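Local coordinates for protein esterase (uncultured bacterium FLS12, PDB 4RGY) that hydrolyses ester bonds as a low-temperature-active alkaline esterase, probably of the alpha/beta-hydrolase fold, at residues R62-I65 with E66-A70; W247-W250 with D251-Q255; A114-R117 with E118-F121; L52-D55 with H56-L60. One frame throughout, in Å; residues are numbered along the deposited sequence.

Interaction 1 of 4, residues R62-I65 with E66-A70; sequences RTSI and ERYVA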
# COMPACT_ATOMS: atom_id res chain seq x y z
N ARG A 62 8.02 -12.43 -3.73
CA ARG A 62 8.48 -13.81 -3.92
C ARG A 62 9.97 -14.02 -3.76
O ARG A 62 10.47 -15.13 -3.93
CB ARG A 62 8.05 -14.30 -5.30
CG ARG A 62 6.58 -14.11 -5.55
CD ARG A 62 5.76 -14.86 -4.53
NE ARG A 62 4.36 -14.49 -4.64
CZ ARG A 62 3.55 -14.97 -5.57
NH1 ARG A 62 4.02 -15.83 -6.46
NH2 ARG A 62 2.28 -14.58 -5.62
N THR A 63 10.69 -12.94 -3.45
CA THR A 63 12.12 -13.03 -3.14
C THR A 63 12.43 -12.19 -1.92
O THR A 63 11.56 -11.46 -1.42
CB THR A 63 13.04 -12.52 -4.29
OG1 THR A 63 13.05 -11.09 -4.33
CG2 THR A 63 12.62 -13.09 -5.63
N SER A 64 13.67 -12.26 -1.47
CA SER A 64 14.14 -11.38 -0.41
C SER A 64 15.03 -10.26 -0.96
O SER A 64 15.99 -9.85 -0.31
CB SER A 64 14.86 -12.17 0.68
OG SER A 64 13.98 -13.08 1.31
N ILE A 65 14.71 -9.78 -2.17
CA ILE A 65 15.50 -8.73 -2.80
C ILE A 65 15.86 -7.55 -1.88
O ILE A 65 17.01 -7.07 -1.91
CB ILE A 65 14.84 -8.24 -4.14
CG1 ILE A 65 15.72 -7.21 -4.85
CG2 ILE A 65 13.43 -7.66 -3.91
CD1 ILE A 65 17.05 -7.77 -5.30
N GLU A 66 14.92 -7.06 -1.07
CA GLU A 66 15.23 -5.93 -0.20
C GLU A 66 16.38 -6.26 0.77
O GLU A 66 17.26 -5.43 0.99
CB GLU A 66 14.01 -5.47 0.60
CG GLU A 66 14.30 -4.25 1.46
CD GLU A 66 13.13 -3.83 2.31
OE1 GLU A 66 11.99 -4.01 1.87
OE2 GLU A 66 13.36 -3.32 3.43
N ARG A 67 16.36 -7.47 1.32
CA ARG A 67 17.45 -7.93 2.18
C ARG A 67 18.75 -8.11 1.40
O ARG A 67 19.82 -7.72 1.86
CB ARG A 67 17.04 -9.22 2.89
CG ARG A 67 18.17 -9.90 3.63
CD ARG A 67 17.64 -10.90 4.66
NE ARG A 67 16.77 -11.91 4.06
CZ ARG A 67 17.21 -13.01 3.47
NH1 ARG A 67 18.51 -13.24 3.39
NH2 ARG A 67 16.35 -13.88 2.96
N TYR A 68 18.66 -8.65 0.19
CA TYR A 68 19.86 -8.93 -0.58
C TYR A 68 20.66 -7.66 -0.92
O TYR A 68 21.88 -7.71 -1.04
CB TYR A 68 19.53 -9.70 -1.86
CG TYR A 68 18.89 -11.05 -1.62
CD1 TYR A 68 19.22 -11.82 -0.51
CD2 TYR A 68 17.96 -11.57 -2.52
CE1 TYR A 68 18.64 -13.06 -0.30
CE2 TYR A 68 17.38 -12.80 -2.32
CZ TYR A 68 17.72 -13.54 -1.21
OH TYR A 68 17.14 -14.78 -0.99
N VAL A 69 19.98 -6.54 -1.08
CA VAL A 69 20.67 -5.31 -1.46
C VAL A 69 21.03 -4.43 -0.26
O VAL A 69 21.69 -3.40 -0.42
CB VAL A 69 19.84 -4.46 -2.44
CG1 VAL A 69 19.55 -5.25 -3.70
CG2 VAL A 69 18.53 -3.96 -1.80
N ALA A 70 20.62 -4.85 0.93
CA ALA A 70 20.65 -3.97 2.11
C ALA A 70 22.01 -3.35 2.45
O ALA A 70 22.06 -2.26 3.02
CB ALA A 70 20.08 -4.69 3.33
O HOH W 1 12.23 -8.25 -0.79
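Ser64 lies under the ring of Tyr68 one helical turn on, and the pair is joined by a CH-pi contact and by a backbone hydrogen bond. In the first, Ser64 CB sits 4.0 Å from the centroid of the Tyr68 ring, over its face, where the carbonyl oxygen of Ser64 also rests toward the rim. Tyr68 reaches this place because its CG stands beside its own backbone N (chi1 -61°), which turns the ring back along the helix toward the N-terminus. In the second, Tyr68 N donates to Ser64 O at 3.0 Å.

Ile65 and Val69 make a separate apolar contact, Ile65 CD1 meeting Val69 CG1 at 3.9 Å, and Val69 N donates to Ile65 O at 3.1 Å. Ahead of them Thr63 OG1 accepts from Ile65 N at 3.0 Å, and a water accepts from Glu66 N at 3.0 Å.

Charged ends look outward: Glu66 forms salt bridges with Arg61 and Arg62 of the second subunit, and Arg67 NE donates to Arg62 O of the second subunit. The guanidinium of Arg67 folds back past Ser64, its NH2 lying 3.0 Å from Ser64 OG. Ser64 is at the N-cap of helix 65-68, with no capping bond from its side chain. The ST turn at Thr63, whose OG1 is also bonded to Trp59 O, joins this helix to helix 58-62 at a subunit interface.

Interaction 2 of 4, residues W247-W250 with D251-Q255; sequences WGYW and DAQIQ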
# COMPACT_ATOMS: atom_id res chain seq x y z
N TRP A 247 10.00 -18.91 -8.89
CA TRP A 247 10.66 -17.89 -8.09
C TRP A 247 11.74 -18.37 -7.12
O TRP A 247 12.60 -17.57 -6.73
CB TRP A 247 9.61 -17.03 -7.37
CG TRP A 247 8.99 -16.06 -8.31
CD1 TRP A 247 7.80 -16.19 -8.97
CD2 TRP A 247 9.54 -14.81 -8.71
NE1 TRP A 247 7.58 -15.09 -9.76
CE2 TRP A 247 8.64 -14.23 -9.62
CE3 TRP A 247 10.71 -14.12 -8.39
CZ2 TRP A 247 8.88 -13.00 -10.22
CZ3 TRP A 247 10.95 -12.90 -8.98
CH2 TRP A 247 10.03 -12.34 -9.88
N GLY A 248 11.71 -19.64 -6.73
CA GLY A 248 12.82 -20.20 -5.97
C GLY A 248 14.13 -20.04 -6.72
O GLY A 248 15.14 -19.59 -6.16
N TYR A 249 14.12 -20.37 -8.01
CA TYR A 249 15.31 -20.22 -8.84
C TYR A 249 15.75 -18.76 -8.95
O TYR A 249 16.92 -18.45 -8.80
CB TYR A 249 15.06 -20.87 -10.21
CG TYR A 249 16.18 -20.70 -11.20
CD1 TYR A 249 17.33 -21.48 -11.12
CD2 TYR A 249 16.10 -19.75 -12.21
CE1 TYR A 249 18.36 -21.32 -12.03
CE2 TYR A 249 17.13 -19.58 -13.12
CZ TYR A 249 18.26 -20.37 -13.01
OH TYR A 249 19.28 -20.20 -13.90
N TRP A 250 14.81 -17.84 -9.18
CA TRP A 250 15.18 -16.43 -9.32
C TRP A 250 15.65 -15.80 -8.01
O TRP A 250 16.52 -14.93 -8.01
CB TRP A 250 14.04 -15.62 -9.94
CG TRP A 250 13.73 -16.18 -11.29
CD1 TRP A 250 14.63 -16.57 -12.24
CD2 TRP A 250 12.44 -16.52 -11.81
NE1 TRP A 250 13.99 -17.09 -13.33
CE2 TRP A 250 12.63 -17.07 -13.10
CE3 TRP A 250 11.13 -16.38 -11.33
CZ2 TRP A 250 11.58 -17.50 -13.89
CZ3 TRP A 250 10.08 -16.82 -12.12
CH2 TRP A 250 10.31 -17.37 -13.39
N ASP A 251 15.10 -16.26 -6.89
CA ASP A 251 15.54 -15.80 -5.58
C ASP A 251 17.01 -16.16 -5.37
O ASP A 251 17.78 -15.36 -4.83
CB ASP A 251 14.67 -16.42 -4.48
CG ASP A 251 15.04 -15.93 -3.08
OD1 ASP A 251 14.82 -14.74 -2.78
OD2 ASP A 251 15.55 -16.73 -2.27
N ALA A 252 17.40 -17.35 -5.79
CA ALA A 252 18.79 -17.78 -5.70
C ALA A 252 19.65 -17.02 -6.70
O ALA A 252 20.71 -16.48 -6.36
CB ALA A 252 18.90 -19.28 -5.93
N GLN A 253 19.20 -16.97 -7.95
CA GLN A 253 20.01 -16.38 -9.00
C GLN A 253 20.20 -14.87 -8.89
O GLN A 253 21.24 -14.35 -9.29
CB GLN A 253 19.44 -16.74 -10.38
CG GLN A 253 19.58 -18.20 -10.72
CD GLN A 253 21.01 -18.66 -10.67
OE1 GLN A 253 21.38 -19.48 -9.83
NE2 GLN A 253 21.84 -18.12 -11.55
N ILE A 254 19.21 -14.16 -8.35
CA ILE A 254 19.34 -12.71 -8.26
C ILE A 254 20.49 -12.31 -7.32
O ILE A 254 21.13 -11.28 -7.52
CB ILE A 254 18.01 -12.00 -7.89
CG1 ILE A 254 18.07 -10.51 -8.26
CG2 ILE A 254 17.68 -12.17 -6.42
CD1 ILE A 254 18.27 -10.24 -9.75
N GLN A 255 20.78 -13.16 -6.34
CA GLN A 255 21.94 -12.94 -5.46
C GLN A 255 23.25 -13.00 -6.24
O GLN A 255 24.16 -12.20 -5.99
CB GLN A 255 21.94 -13.95 -4.32
CG GLN A 255 20.76 -13.79 -3.38
CD GLN A 255 20.67 -14.93 -2.40
OE1 GLN A 255 21.49 -15.03 -1.48
NE2 GLN A 255 19.70 -15.81 -2.59
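This is an i to i+4 contact within the first turns of helix 247-260, which packs against the central sheet of the esterase through Tyr249 and Gln253, both touching strand 207-213. The Gln253 side chain lies over one face of the Tyr249 ring: its CG is 3.6 Å from the ring centroid, a CH-pi contact, and 3.4 Å from Tyr249 CZ. The bend at chi2 (-57°) brings the amide back over the ring, and its plane lies 13° from that of the ring.

Beneath them the backbone bonds are regular. Gln253 N reaches Tyr249 O at 2.8 Å, and Ile254 N reaches Trp250 O at 2.8 Å. One turn further on, Gln255 NE2 folds back to Asp251 O at 3.0 Å, an almost straight bond that meets the oxygen from above its carbonyl plane.

Trp247 and Trp250 also meet, Trp250 CE3 lying 3.4 Å above the plane of the Trp247 ring. Trp250 NE1 donates to Ser150 OG, and its ring stacks edge-to-face on His245, which with Ser126 and Asp216 has the geometry of a catalytic triad. The helix begins two residues after the probable catalytic histidine, as the last helix commonly follows it in the alpha/beta-hydrolase fold.

Interaction 3 of 4, residues A114-R117 with E118-F121; sequences ATAR and EDTF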
# COMPACT_ATOMS: atom_id res chain seq x y z
N ALA A 114 21.05 7.98 -8.99
CA ALA A 114 22.08 8.32 -9.98
C ALA A 114 21.53 8.35 -11.40
O ALA A 114 20.52 7.72 -11.71
CB ALA A 114 23.23 7.33 -9.90
N THR A 115 22.23 9.08 -12.27
CA THR A 115 21.90 9.14 -13.68
C THR A 115 23.03 8.54 -14.52
O THR A 115 22.80 8.04 -15.62
CB THR A 115 21.67 10.59 -14.14
OG1 THR A 115 22.76 11.41 -13.71
CG2 THR A 115 20.40 11.13 -13.51
N ALA A 116 24.24 8.58 -13.98
CA ALA A 116 25.43 8.13 -14.70
C ALA A 116 25.33 6.68 -15.15
O ALA A 116 24.85 5.82 -14.41
CB ALA A 116 26.66 8.33 -13.84
N ARG A 117 25.82 6.42 -16.37
CA ARG A 117 25.87 5.07 -16.91
C ARG A 117 26.52 4.08 -15.95
O ARG A 117 25.99 2.98 -15.72
CB ARG A 117 26.63 5.08 -18.24
CG ARG A 117 26.88 3.69 -18.80
CD ARG A 117 27.76 3.74 -20.03
NE ARG A 117 27.72 2.48 -20.77
CZ ARG A 117 28.55 1.47 -20.57
NH1 ARG A 117 29.51 1.56 -19.66
NH2 ARG A 117 28.43 0.36 -21.29
N GLU A 118 27.64 4.48 -15.35
CA GLU A 118 28.40 3.57 -14.49
C GLU A 118 27.61 3.15 -13.24
O GLU A 118 27.92 2.13 -12.62
CB GLU A 118 29.77 4.16 -14.10
CG GLU A 118 29.74 5.31 -13.11
CD GLU A 118 31.13 5.61 -12.55
OE1 GLU A 118 32.09 4.90 -12.91
OE2 GLU A 118 31.25 6.55 -11.73
N ASP A 119 26.58 3.92 -12.91
CA ASP A 119 25.77 3.64 -11.72
C ASP A 119 24.36 3.15 -12.06
O ASP A 119 23.46 3.23 -11.23
CB ASP A 119 25.67 4.90 -10.85
CG ASP A 119 27.01 5.34 -10.31
OD1 ASP A 119 27.83 4.47 -9.94
OD2 ASP A 119 27.25 6.57 -10.24
N THR A 120 24.18 2.65 -13.28
CA THR A 120 22.85 2.25 -13.75
C THR A 120 22.85 0.81 -14.26
O THR A 120 23.64 0.47 -15.14
CB THR A 120 22.33 3.19 -14.85
OG1 THR A 120 22.33 4.54 -14.36
CG2 THR A 120 20.93 2.81 -15.28
N PHE A 121 21.96 -0.02 -13.72
CA PHE A 121 21.93 -1.44 -14.08
C PHE A 121 20.50 -1.88 -14.34
O PHE A 121 19.56 -1.27 -13.84
CB PHE A 121 22.54 -2.31 -12.98
CG PHE A 121 23.67 -1.65 -12.24
CD1 PHE A 121 24.94 -1.62 -12.78
CD2 PHE A 121 23.46 -1.07 -11.00
CE1 PHE A 121 25.99 -1.01 -12.10
CE2 PHE A 121 24.49 -0.46 -10.31
CZ PHE A 121 25.76 -0.43 -10.86
O HOH W 2 20.31 5.00 -12.48
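Thr120 turns its hydroxyl back onto the carbonyl of Ala116, OG1 donating to Ala116 O at 2.8 Å. With OG1 beside its own backbone N (chi1 -57°), the hydroxyl faces the preceding turn. Asp119 N donates to the same oxygen at 3.0 Å, and the two donors come from opposite faces of the carbonyl plane, both well out of it, so that one oxygen is gripped twice. Next along the chain, Thr120 N donates to Arg117 O at 3.1 Å. The two backbone bonds, Asp119 N to Ala116 O and Thr120 N to Arg117 O, each span three residues and wind the chain through a single short 3-10 turn at Arg117 and Glu118, which delivers it from the loop after helix 95-110 into strand 120-125, a parallel strand inside the central sheet of the alpha/beta-hydrolase fold.

Asp119 also sets its CB against the methyl of Ala114, CB to CB 3.6 Å, while its OD2 lies 4.1 Å from Ala116 CB. A water closes the loop by donating to Ala114 O and to Thr120 OG1, both at 2.8 Å. Arg117 stretches away from the turn in an extended chain, and its NE donates to the carbonyl of Pro140.

Interaction 4 of 4, residues L52-D55 with H56-L60; sequences LSDD and HTIWL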
# COMPACT_ATOMS: atom_id res chain seq x y z
N LEU A 52 6.17 -12.33 -17.34
CA LEU A 52 4.88 -12.36 -18.01
C LEU A 52 3.77 -12.72 -17.03
O LEU A 52 3.81 -13.78 -16.42
CB LEU A 52 4.90 -13.33 -19.19
CG LEU A 52 3.58 -13.54 -19.95
CD1 LEU A 52 3.12 -12.24 -20.57
CD2 LEU A 52 3.75 -14.64 -21.00
N SER A 53 2.79 -11.83 -16.93
CA SER A 53 1.64 -11.88 -15.99
C SER A 53 1.92 -11.22 -14.65
O SER A 53 1.01 -11.08 -13.84
CB SER A 53 1.05 -13.29 -15.79
OG SER A 53 1.80 -14.06 -14.85
N ASP A 54 3.17 -10.79 -14.42
CA ASP A 54 3.52 -10.17 -13.14
C ASP A 54 3.21 -8.68 -13.13
O ASP A 54 2.95 -8.07 -14.18
CB ASP A 54 5.02 -10.32 -12.87
CG ASP A 54 5.46 -11.76 -12.69
OD1 ASP A 54 4.66 -12.59 -12.21
OD2 ASP A 54 6.63 -12.06 -13.00
N ASP A 55 3.27 -8.10 -11.93
CA ASP A 55 3.24 -6.65 -11.78
C ASP A 55 4.47 -6.17 -10.98
O ASP A 55 5.44 -6.94 -10.79
CB ASP A 55 1.92 -6.18 -11.15
CG ASP A 55 1.73 -6.68 -9.72
OD1 ASP A 55 2.67 -7.24 -9.12
OD2 ASP A 55 0.62 -6.52 -9.18
N HIS A 56 4.43 -4.93 -10.52
CA HIS A 56 5.55 -4.29 -9.83
C HIS A 56 5.76 -4.80 -8.41
O HIS A 56 6.67 -4.33 -7.73
CB HIS A 56 5.23 -2.79 -9.73
CG HIS A 56 3.97 -2.52 -8.98
ND1 HIS A 56 2.73 -2.83 -9.49
CD2 HIS A 56 3.76 -2.05 -7.73
CE1 HIS A 56 1.80 -2.53 -8.59
NE2 HIS A 56 2.40 -2.05 -7.52
N THR A 57 4.92 -5.73 -7.96
CA THR A 57 5.00 -6.21 -6.57
C THR A 57 5.67 -7.58 -6.44
O THR A 57 6.00 -8.01 -5.33
CB THR A 57 3.61 -6.34 -5.91
OG1 THR A 57 2.91 -7.47 -6.45
CG2 THR A 57 2.76 -5.07 -6.07
N ILE A 58 5.83 -8.29 -7.55
CA ILE A 58 6.23 -9.69 -7.47
C ILE A 58 7.65 -9.91 -6.95
O ILE A 58 7.88 -10.85 -6.17
CB ILE A 58 6.03 -10.41 -8.83
CG1 ILE A 58 6.11 -11.92 -8.67
CG2 ILE A 58 7.03 -9.93 -9.88
CD1 ILE A 58 4.81 -12.53 -8.19
N TRP A 59 8.60 -9.07 -7.34
CA TRP A 59 9.96 -9.25 -6.86
C TRP A 59 10.02 -9.13 -5.33
O TRP A 59 10.68 -9.93 -4.66
CB TRP A 59 10.93 -8.26 -7.52
CG TRP A 59 11.51 -8.75 -8.82
CD1 TRP A 59 11.11 -8.41 -10.08
CD2 TRP A 59 12.59 -9.68 -8.98
NE1 TRP A 59 11.87 -9.07 -11.02
CE2 TRP A 59 12.79 -9.86 -10.37
CE3 TRP A 59 13.40 -10.39 -8.09
CZ2 TRP A 59 13.77 -10.70 -10.88
CZ3 TRP A 59 14.39 -11.23 -8.60
CH2 TRP A 59 14.56 -11.38 -9.99
N LEU A 60 9.31 -8.15 -4.78
CA LEU A 60 9.32 -7.95 -3.33
C LEU A 60 8.68 -9.13 -2.61
O LEU A 60 9.16 -9.57 -1.55
CB LEU A 60 8.58 -6.66 -2.98
CG LEU A 60 8.71 -6.21 -1.52
CD1 LEU A 60 10.08 -5.61 -1.26
CD2 LEU A 60 7.61 -5.23 -1.15
O HOH W 3 8.06 -6.84 -9.56
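Asp55 holds its CG between the backbone N and the carbonyl carbon (chi1 64°), and Thr57 sets OG1 in the same way (chi1 73°); together these torsions swing the carboxylate and the hydroxyl into contact. The result is an Asx turn, Asp55 OD1 accepting from Thr57 N two residues on. This is a capping bond on the type I beta turn from Asp55 to Ile58, which leads into helix 58-62 after strand 45-49 of the alpha/beta-hydrolase fold.

Asp55 OD1 accepts twice from one residue. Thr57 N reaches it at 2.9 Å from above the carboxylate plane, whereas Thr57 OG1 comes in at 2.7 Å on the syn side, close to that plane. Two donors fix the rotation of the carboxylate, and Thr57 OG1 is further bonded to Arg61 NH1. The methyl of Thr57 meanwhile lies over one face of the His56 ring.

Asp54 and Ile58 cross at about a right angle in apolar packing led by Asp54 CB, which touches Ile58 CG2 at 3.6 Å; that same methyl lies 3.5 Å from Asp55 O. Asp54 OD2 accepts from Gly51 N. The carbonyl of Asp55 is served by a water that donates to Asp55 O at 2.9 Å and accepts from Trp59 N at 3.2 Å.

Overall arrangement
Along the chain the order is interaction 4, interaction 1, interaction 3, interaction 2. Helices 58-62 and 65-68 are consecutive, and interactions 4 and 1, with centres 14 Å apart, touch where Ile65 meets the backbone of Trp59. Interaction 2, on the last helix, packs on both, its centre 10 Å from that of interaction 1 and 14 Å from that of interaction 4: Asp251 accepts from Ser64 N and probably pairs with Tyr68 OH, and Trp247 lies against Ile58 and Trp59. Interaction 3 stands apart, its centre 20 to 24 Å from the others, at the entrance to strand 120-125, which leads to the probable nucleophile elbow. Subunit contacts involve interactions 1 and 2 (second subunit) and 4 (third).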